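Local coordinates for Alp7A (Bacillus subtilis, PDB 5EC0), which binds adenine nucleotide as an actin-like protein of the ParM family and probably forms filaments that segregate plasmid DNA in Bacillus subtilis, at residues Asp207-Asp212 / Tyr322-Phe327; Leu220-Ala225 / Asn312-Pro317. All blocks are in the same frame, centred on the assembly; numbering follows the deposited sequence.

Contact 1 of 2, residues Asp207-Asp212 / Tyr322-Phe327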
ATOM      1  N   ASP A 207      -8.076  -0.227  24.589  1.00 35.43           N
ATOM      2  CA  ASP A 207      -7.489  -1.157  23.639  1.00 36.68           C
ATOM      3  C   ASP A 207      -8.135  -0.853  22.280  1.00 38.91           C
ATOM      4  O   ASP A 207      -9.316  -0.511  22.211  1.00 27.02           O
ATOM      5  CB  ASP A 207      -7.718  -2.610  24.046  1.00 29.96           C
ATOM      6  CG  ASP A 207      -7.039  -2.971  25.362  1.00 38.93           C
ATOM      7  OD1 ASP A 207      -6.085  -2.279  25.793  1.00 32.17           O
ATOM      8  OD2 ASP A 207      -7.465  -3.976  25.963  1.00 41.14           O
ATOM      9  N   VAL A 208      -7.362  -0.962  21.211  1.00 25.07           N
ATOM     10  CA  VAL A 208      -7.850  -0.610  19.898  1.00 25.08           C
ATOM     11  C   VAL A 208      -7.650  -1.751  18.917  1.00 32.63           C
ATOM     12  O   VAL A 208      -6.550  -2.316  18.822  1.00 28.91           O
ATOM     13  CB  VAL A 208      -7.142   0.665  19.370  1.00 38.78           C
ATOM     14  CG1 VAL A 208      -7.425   0.879  17.885  1.00 29.59           C
ATOM     15  CG2 VAL A 208      -7.596   1.871  20.172  1.00 40.45           C
ATOM     16  N   VAL A 209      -8.711  -2.086  18.185  1.00 27.74           N
ATOM     17  CA  VAL A 209      -8.575  -3.014  17.076  1.00 30.28           C
ATOM     18  C   VAL A 209      -8.291  -2.270  15.759  1.00 34.64           C
ATOM     19  O   VAL A 209      -9.178  -1.614  15.177  1.00 32.41           O
ATOM     20  CB  VAL A 209      -9.827  -3.898  16.925  1.00 35.40           C
ATOM     21  CG1 VAL A 209      -9.666  -4.856  15.750  1.00 25.77           C
ATOM     22  CG2 VAL A 209     -10.069  -4.670  18.210  1.00 27.83           C
ATOM     23  N   PHE A 210      -7.042  -2.368  15.303  1.00 26.17           N
ATOM     24  CA  PHE A 210      -6.646  -1.785  14.015  1.00 29.77           C
ATOM     25  C   PHE A 210      -7.138  -2.655  12.886  1.00 30.67           C
ATOM     26  O   PHE A 210      -6.762  -3.822  12.820  1.00 30.70           O
ATOM     27  CB  PHE A 210      -5.136  -1.647  13.914  1.00 29.73           C
ATOM     28  CG  PHE A 210      -4.626  -0.260  14.146  1.00 30.41           C
ATOM     29  CD1 PHE A 210      -5.194   0.556  15.107  1.00 36.88           C
ATOM     30  CD2 PHE A 210      -3.551   0.219  13.412  1.00 31.43           C
ATOM     31  CE1 PHE A 210      -4.709   1.845  15.330  1.00 42.35           C
ATOM     32  CE2 PHE A 210      -3.068   1.501  13.610  1.00 37.71           C
ATOM     33  CZ  PHE A 210      -3.645   2.318  14.581  1.00 42.78           C
ATOM     34  N   CYS A 211      -7.974  -2.102  12.007  1.00 25.80           N
ATOM     35  CA  CYS A 211      -8.536  -2.879  10.898  1.00 22.81           C
ATOM     36  C   CYS A 211      -8.046  -2.395   9.535  1.00 30.43           C
ATOM     37  O   CYS A 211      -8.572  -1.428   8.976  1.00 28.84           O
ATOM     38  CB  CYS A 211     -10.054  -2.830  10.934  1.00 24.99           C
ATOM     39  SG  CYS A 211     -10.725  -3.346  12.509  1.00 37.83           S
ATOM     40  N   ASP A 212      -7.026  -3.075   9.023  1.00 30.97           N
ATOM     41  CA  ASP A 212      -6.448  -2.778   7.718  1.00 24.23           C
ATOM     42  C   ASP A 212      -7.277  -3.465   6.620  1.00 24.01           C
ATOM     43  O   ASP A 212      -7.035  -4.628   6.277  1.00 26.93           O
ATOM     44  CB  ASP A 212      -4.982  -3.235   7.686  1.00 22.69           C
ATOM     45  CG  ASP A 212      -4.227  -2.757   6.450  1.00 19.73           C
ATOM     46  OD1 ASP A 212      -4.857  -2.262   5.484  1.00 31.38           O
ATOM     47  OD2 ASP A 212      -2.987  -2.912   6.440  1.00 19.90           O
ATOM     48  N   TYR A 322     -13.617  -1.799  23.659  1.00 39.68           N
ATOM     49  CA  TYR A 322     -12.662  -1.626  22.577  1.00 37.01           C
ATOM     50  C   TYR A 322     -13.055  -0.441  21.707  1.00 38.11           C
ATOM     51  O   TYR A 322     -14.234  -0.108  21.590  1.00 44.30           O
ATOM     52  CB  TYR A 322     -12.592  -2.871  21.698  1.00 36.30           C
ATOM     53  CG  TYR A 322     -11.849  -4.061  22.259  1.00 44.72           C
ATOM     54  CD1 TYR A 322     -11.188  -3.999  23.481  1.00 42.70           C
ATOM     55  CD2 TYR A 322     -11.809  -5.262  21.551  1.00 41.41           C
ATOM     56  CE1 TYR A 322     -10.516  -5.105  23.980  1.00 43.68           C
ATOM     57  CE2 TYR A 322     -11.145  -6.362  22.042  1.00 38.18           C
ATOM     58  CZ  TYR A 322     -10.499  -6.284  23.253  1.00 39.36           C
ATOM     59  OH  TYR A 322      -9.833  -7.388  23.731  1.00 40.70           O
ATOM     60  N   LYS A 323     -12.069   0.192  21.087  1.00 33.84           N
ATOM     61  CA  LYS A 323     -12.334   1.092  19.970  1.00 38.01           C
ATOM     62  C   LYS A 323     -11.793   0.469  18.690  1.00 32.39           C
ATOM     63  O   LYS A 323     -10.925  -0.407  18.729  1.00 32.09           O
ATOM     64  CB  LYS A 323     -11.727   2.477  20.206  1.00 32.29           C
ATOM     65  CG  LYS A 323     -12.546   3.311  21.189  1.00 39.31           C
ATOM     66  CD  LYS A 323     -11.883   4.637  21.551  1.00 38.71           C
ATOM     67  CE  LYS A 323     -12.818   5.485  22.393  1.00 36.66           C
ATOM     68  NZ  LYS A 323     -12.204   6.777  22.772  1.00 37.21           N
ATOM     69  N   TYR A 324     -12.326   0.923  17.562  1.00 35.26           N
ATOM     70  CA  TYR A 324     -11.994   0.368  16.257  1.00 33.64           C
ATOM     71  C   TYR A 324     -11.495   1.472  15.348  1.00 33.57           C
ATOM     72  O   TYR A 324     -12.172   2.496  15.157  1.00 35.32           O
ATOM     73  CB  TYR A 324     -13.216  -0.343  15.653  1.00 36.29           C
ATOM     74  CG  TYR A 324     -13.640  -1.527  16.494  1.00 37.12           C
ATOM     75  CD1 TYR A 324     -14.350  -1.347  17.677  1.00 39.99           C
ATOM     76  CD2 TYR A 324     -13.292  -2.817  16.127  1.00 38.52           C
ATOM     77  CE1 TYR A 324     -14.701  -2.418  18.467  1.00 33.97           C
ATOM     78  CE2 TYR A 324     -13.646  -3.891  16.897  1.00 32.16           C
ATOM     79  CZ  TYR A 324     -14.345  -3.686  18.069  1.00 35.12           C
ATOM     80  OH  TYR A 324     -14.690  -4.758  18.831  1.00 36.83           O
ATOM     81  N   LEU A 325     -10.294   1.276  14.815  1.00 28.74           N
ATOM     82  CA  LEU A 325      -9.742   2.184  13.829  1.00 25.60           C
ATOM     83  C   LEU A 325      -9.631   1.469  12.497  1.00 29.30           C
ATOM     84  O   LEU A 325      -8.850   0.528  12.364  1.00 29.07           O
ATOM     85  CB  LEU A 325      -8.369   2.723  14.240  1.00 31.33           C
ATOM     86  CG  LEU A 325      -7.946   3.813  13.234  1.00 36.32           C
ATOM     87  CD1 LEU A 325      -8.441   5.200  13.653  1.00 34.84           C
ATOM     88  CD2 LEU A 325      -6.445   3.822  12.880  1.00 29.01           C
ATOM     89  N   TYR A 326     -10.397   1.946  11.515  1.00 27.79           N
ATOM     90  CA  TYR A 326     -10.483   1.343  10.179  1.00 26.12           C
ATOM     91  C   TYR A 326      -9.620   2.088   9.168  1.00 26.30           C
ATOM     92  O   TYR A 326      -9.690   3.308   9.076  1.00 28.74           O
ATOM     93  CB  TYR A 326     -11.952   1.326   9.691  1.00 25.10           C
ATOM     94  CG  TYR A 326     -12.928   0.654  10.646  1.00 27.61           C
ATOM     95  CD1 TYR A 326     -13.184  -0.709  10.561  1.00 28.22           C
ATOM     96  CD2 TYR A 326     -13.588   1.381  11.628  1.00 30.21           C
ATOM     97  CE1 TYR A 326     -14.060  -1.329  11.426  1.00 32.66           C
ATOM     98  CE2 TYR A 326     -14.478   0.766  12.500  1.00 27.84           C
ATOM     99  CZ  TYR A 326     -14.703  -0.588  12.392  1.00 30.41           C
ATOM    100  OH  TYR A 326     -15.569  -1.219  13.244  1.00 29.62           O
ATOM    101  N   PHE A 327      -8.795   1.364   8.415  1.00 32.89           N
ATOM    102  CA  PHE A 327      -8.015   1.986   7.339  1.00 25.79           C
ATOM    103  C   PHE A 327      -7.775   1.014   6.168  1.00 26.93           C
ATOM    104  O   PHE A 327      -8.514   0.051   5.981  1.00 24.03           O
ATOM    105  CB  PHE A 327      -6.667   2.560   7.870  1.00 24.71           C
ATOM    106  CG  PHE A 327      -5.789   1.556   8.600  1.00 26.32           C
ATOM    107  CD1 PHE A 327      -6.077   1.175   9.902  1.00 24.19           C
ATOM    108  CD2 PHE A 327      -4.657   1.026   7.990  1.00 24.74           C
ATOM    109  CE1 PHE A 327      -5.270   0.251  10.568  1.00 23.51           C
ATOM    110  CE2 PHE A 327      -3.839   0.126   8.647  1.00 29.50           C
ATOM    111  CZ  PHE A 327      -4.139  -0.264   9.940  1.00 23.57           C
TER
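Phe210 and Phe327 meet as an offset edge-to-face pair: the ring centroids lie 5.2 Å apart, the planes are turned 71° to each other, and the edge of Phe327 is directed at the face of Phe210. Leu325 CD2 also covers a face of the Phe210 ring as a CH-pi contact, 3.9 Å from its centroid. With CG set between its own backbone N and carbonyl carbon (chi1 55°), Phe327 folds its ring back over strand 207-212, so that Asp212 CA stands above the ring centre, 4.0 Å from the centroid. Helices 185-189 and 364-386 close over this aromatic and leucine cluster. Beneath it the two strands run parallel in strict register, joined by alternating bonds such as Cys211 N to Leu325 O (2.8 Å) and Phe327 N to Cys211 O (2.9 Å, 177° at the hydrogen).

The other face carries, among others, Val209, Cys211, Tyr324 and Tyr326. Val209 CB packs 3.7 Å from Tyr324 CD2, and Cys211 SG approaches the Tyr326 ring obliquely, 4.7 Å from its centroid, while Tyr326 OH is hydrogen-bonded to His355 ND1.

The more open side is at the start of the strands. Lys323 leads away, its NZ hydrogen-bonded to Gln202 O and its cation facing Tyr206 in a cation-pi contact. Asp207 is partly exposed, its OD2 in a salt bridge with Lys320 and its OD1 hydrogen-bonded to Ala225 N; its CB and Val209 CG2 both meet the Tyr322 ring.

At the far end Asp212 is buried near magnesium and ADP. Its OD2 is hydrogen-bonded to Ser181 OG and Asn365 ND2. The Phe327 ring packed on CB and CG, together with these bonds, would thus restrict the carboxylate at the nucleotide end of the sheet.

Contact 2 of 2, residues Leu220-Ala225 / Asn312-Pro317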
ATOM      1  N   LEU A 220      -6.076  -7.513  10.997  1.00 27.94           N
ATOM      2  CA  LEU A 220      -6.427  -6.853  12.244  1.00 29.87           C
ATOM      3  C   LEU A 220      -5.334  -7.010  13.288  1.00 30.45           C
ATOM      4  O   LEU A 220      -4.754  -8.094  13.445  1.00 27.85           O
ATOM      5  CB  LEU A 220      -7.752  -7.400  12.780  1.00 34.04           C
ATOM      6  CG  LEU A 220      -8.959  -7.255  11.842  1.00 40.21           C
ATOM      7  CD1 LEU A 220      -9.185  -8.522  11.048  1.00 48.30           C
ATOM      8  CD2 LEU A 220     -10.203  -6.908  12.633  1.00 45.40           C
ATOM      9  N   VAL A 221      -5.048  -5.917  13.990  1.00 25.06           N
ATOM     10  CA  VAL A 221      -4.064  -5.922  15.067  1.00 28.97           C
ATOM     11  C   VAL A 221      -4.681  -5.411  16.371  1.00 31.15           C
ATOM     12  O   VAL A 221      -5.352  -4.381  16.380  1.00 28.58           O
ATOM     13  CB  VAL A 221      -2.854  -5.052  14.725  1.00 31.25           C
ATOM     14  CG1 VAL A 221      -1.692  -5.402  15.641  1.00 23.78           C
ATOM     15  CG2 VAL A 221      -2.467  -5.248  13.275  1.00 40.39           C
ATOM     16  N   LEU A 222      -4.464  -6.122  17.472  1.00 34.67           N
ATOM     17  CA  LEU A 222      -4.992  -5.664  18.761  1.00 30.28           C
ATOM     18  C   LEU A 222      -3.919  -4.860  19.504  1.00 27.81           C
ATOM     19  O   LEU A 222      -2.897  -5.409  19.922  1.00 32.32           O
ATOM     20  CB  LEU A 222      -5.491  -6.846  19.598  1.00 30.99           C
ATOM     21  CG  LEU A 222      -6.173  -6.548  20.944  1.00 27.80           C
ATOM     22  CD1 LEU A 222      -7.365  -5.636  20.724  1.00 26.82           C
ATOM     23  CD2 LEU A 222      -6.614  -7.844  21.640  1.00 28.42           C
ATOM     24  N   LEU A 223      -4.137  -3.550  19.627  1.00 23.13           N
ATOM     25  CA  LEU A 223      -3.192  -2.669  20.314  1.00 25.28           C
ATOM     26  C   LEU A 223      -3.682  -2.310  21.710  1.00 32.02           C
ATOM     27  O   LEU A 223      -4.737  -1.690  21.862  1.00 31.98           O
ATOM     28  CB  LEU A 223      -2.953  -1.382  19.516  1.00 21.79           C
ATOM     29  CG  LEU A 223      -2.596  -1.536  18.031  1.00 29.07           C
ATOM     30  CD1 LEU A 223      -2.410  -0.183  17.380  1.00 28.88           C
ATOM     31  CD2 LEU A 223      -1.358  -2.377  17.833  1.00 24.40           C
ATOM     32  N   PRO A 224      -2.905  -2.684  22.734  1.00 37.44           N
ATOM     33  CA  PRO A 224      -3.226  -2.321  24.116  1.00 34.15           C
ATOM     34  C   PRO A 224      -3.258  -0.805  24.287  1.00 40.22           C
ATOM     35  O   PRO A 224      -2.561  -0.097  23.555  1.00 35.14           O
ATOM     36  CB  PRO A 224      -2.079  -2.947  24.927  1.00 35.41           C
ATOM     37  CG  PRO A 224      -1.509  -4.006  24.041  1.00 40.14           C
ATOM     38  CD  PRO A 224      -1.669  -3.475  22.641  1.00 40.77           C
ATOM     39  N   ALA A 225      -4.061  -0.348  25.244  1.00 35.23           N
ATOM     40  CA  ALA A 225      -4.310   1.064  25.531  1.00 40.72           C
ATOM     41  C   ALA A 225      -3.108   1.984  25.306  1.00 34.75           C
ATOM     42  O   ALA A 225      -2.020   1.722  25.792  1.00 35.28           O
ATOM     43  CB  ALA A 225      -4.808   1.204  26.987  1.00 37.92           C
ATOM     44  N   ASN A 312     -15.802  -9.988  15.997  1.00 51.79           N
ATOM     45  CA  ASN A 312     -15.629 -11.386  16.410  1.00 52.02           C
ATOM     46  C   ASN A 312     -14.182 -11.866  16.419  1.00 52.84           C
ATOM     47  O   ASN A 312     -13.883 -12.947  16.921  1.00 42.77           O
ATOM     48  CB  ASN A 312     -16.440 -12.309  15.503  1.00 52.60           C
ATOM     49  CG  ASN A 312     -17.928 -12.097  15.640  1.00 61.97           C
ATOM     50  OD1 ASN A 312     -18.422 -11.761  16.719  1.00 68.16           O
ATOM     51  ND2 ASN A 312     -18.658 -12.300  14.545  1.00 59.75           N
ATOM     52  N   THR A 313     -13.292 -11.066  15.845  1.00 51.23           N
ATOM     53  CA  THR A 313     -11.897 -11.455  15.717  1.00 45.91           C
ATOM     54  C   THR A 313     -11.221 -11.419  17.069  1.00 44.32           C
ATOM     55  O   THR A 313     -10.482 -12.324  17.433  1.00 41.44           O
ATOM     56  CB  THR A 313     -11.147 -10.536  14.740  1.00 45.28           C
ATOM     57  OG1 THR A 313     -11.511 -10.878  13.398  1.00 50.46           O
ATOM     58  CG2 THR A 313      -9.643 -10.688  14.902  1.00 42.00           C
ATOM     59  N   PHE A 314     -11.472 -10.348  17.807  1.00 45.74           N
ATOM     60  CA  PHE A 314     -10.924 -10.205  19.143  1.00 50.27           C
ATOM     61  C   PHE A 314     -12.110 -10.038  20.084  1.00 62.27           C
ATOM     62  O   PHE A 314     -12.676  -8.944  20.202  1.00 65.51           O
ATOM     63  CB  PHE A 314      -9.953  -9.016  19.234  1.00 47.64           C
ATOM     64  CG  PHE A 314      -8.743  -9.135  18.335  1.00 43.65           C
ATOM     65  CD1 PHE A 314      -7.794 -10.128  18.550  1.00 46.00           C
ATOM     66  CD2 PHE A 314      -8.549  -8.244  17.283  1.00 38.60           C
ATOM     67  CE1 PHE A 314      -6.682 -10.240  17.722  1.00 38.81           C
ATOM     68  CE2 PHE A 314      -7.435  -8.345  16.446  1.00 32.78           C
ATOM     69  CZ  PHE A 314      -6.503  -9.340  16.664  1.00 34.65           C
ATOM     70  N   PRO A 315     -12.518 -11.141  20.723  1.00 65.79           N
ATOM     71  CA  PRO A 315     -13.712 -11.150  21.569  1.00 72.57           C
ATOM     72  C   PRO A 315     -13.555 -10.216  22.763  1.00 74.54           C
ATOM     73  O   PRO A 315     -12.988 -10.625  23.784  1.00 82.58           O
ATOM     74  CB  PRO A 315     -13.818 -12.615  22.020  1.00 75.16           C
ATOM     75  CG  PRO A 315     -12.970 -13.388  21.054  1.00 71.45           C
ATOM     76  CD  PRO A 315     -11.862 -12.457  20.682  1.00 66.38           C
ATOM     77  N   ALA A 316     -14.039  -8.982  22.626  1.00 69.27           N
ATOM     78  CA  ALA A 316     -13.990  -8.008  23.717  1.00 70.28           C
ATOM     79  C   ALA A 316     -14.712  -8.534  24.952  1.00 72.58           C
ATOM     80  O   ALA A 316     -15.910  -8.838  24.899  1.00 72.84           O
ATOM     81  CB  ALA A 316     -14.595  -6.675  23.286  1.00 66.21           C
ATOM     82  N   PRO A 317     -13.974  -8.660  26.068  1.00 70.88           N
ATOM     83  CA  PRO A 317     -14.603  -9.092  27.322  1.00 71.92           C
ATOM     84  C   PRO A 317     -15.623  -8.050  27.769  1.00 65.32           C
ATOM     85  O   PRO A 317     -15.477  -6.857  27.469  1.00 55.13           O
ATOM     86  CB  PRO A 317     -13.425  -9.201  28.301  1.00 70.16           C
ATOM     87  CG  PRO A 317     -12.368  -8.320  27.730  1.00 70.32           C
ATOM     88  CD  PRO A 317     -12.541  -8.362  26.229  1.00 66.80           C
TER
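Phe314 lays its ring flat against Leu222: CB of the leucine stands 3.8 Å from the ring centroid and only 4° off the normal, a CH-pi contact over the centre of the face. The opposite face is covered by CG2 of the preceding residue, Thr313, so the ring is sandwiched. Phe314 is the first residue to leave helical geometry, and its CG, anti to the carbonyl carbon (chi1 -62°), carries the ring toward the strand. Leu222 has its CG anti to the backbone N (chi1 -176°), and its second torsion then sets CD2 near the CG-CD1 rim of the ring, 4.0 Å from Phe314 CD1. The leucine and phenylalanine side chains run antiparallel, alongside each other. Leu220 adds its CB, 3.8 Å from Phe314 CE2, while its carbonyl O lies at the ring edge, in plane. An alanine in place of Phe314 would remove the ring and is likely to open a gap between Leu222 CB and Thr313 CG2. Thr313 OG1 turns back to the carbonyl of Gln309 within its own helix. Val237 of strand 236-239 and Tyr322 of strand 322-327 also touch Phe314, placing the end of helix 292-313 against the sheet at strand 218-223.

Overall arrangement
The centres of contacts 1 and 2 lie about 8 Å apart, and both share one five-stranded mixed sheet, which contact 2 enters only through strand 218-223; strand 207-213 stands between 218-223 and 322-327. The chain order is 207-212, 220-225, 312-317, 322-327, so contact 2 falls within the span that contact 1 closes. Strands 207-213 and 218-223 are consecutive, and probable hydrogen bonds join them (Val208 N to Leu223 O and Phe210 N to Val221 O, each 2.8 Å). Helix 292-313 leads into strand 322-327, and Tyr322 CE2 packs 3.5 Å from Phe314 O. Contact 1 reaches the nucleotide site; contact 2, away from it, seats a helix end on the sheet of this actin-like domain.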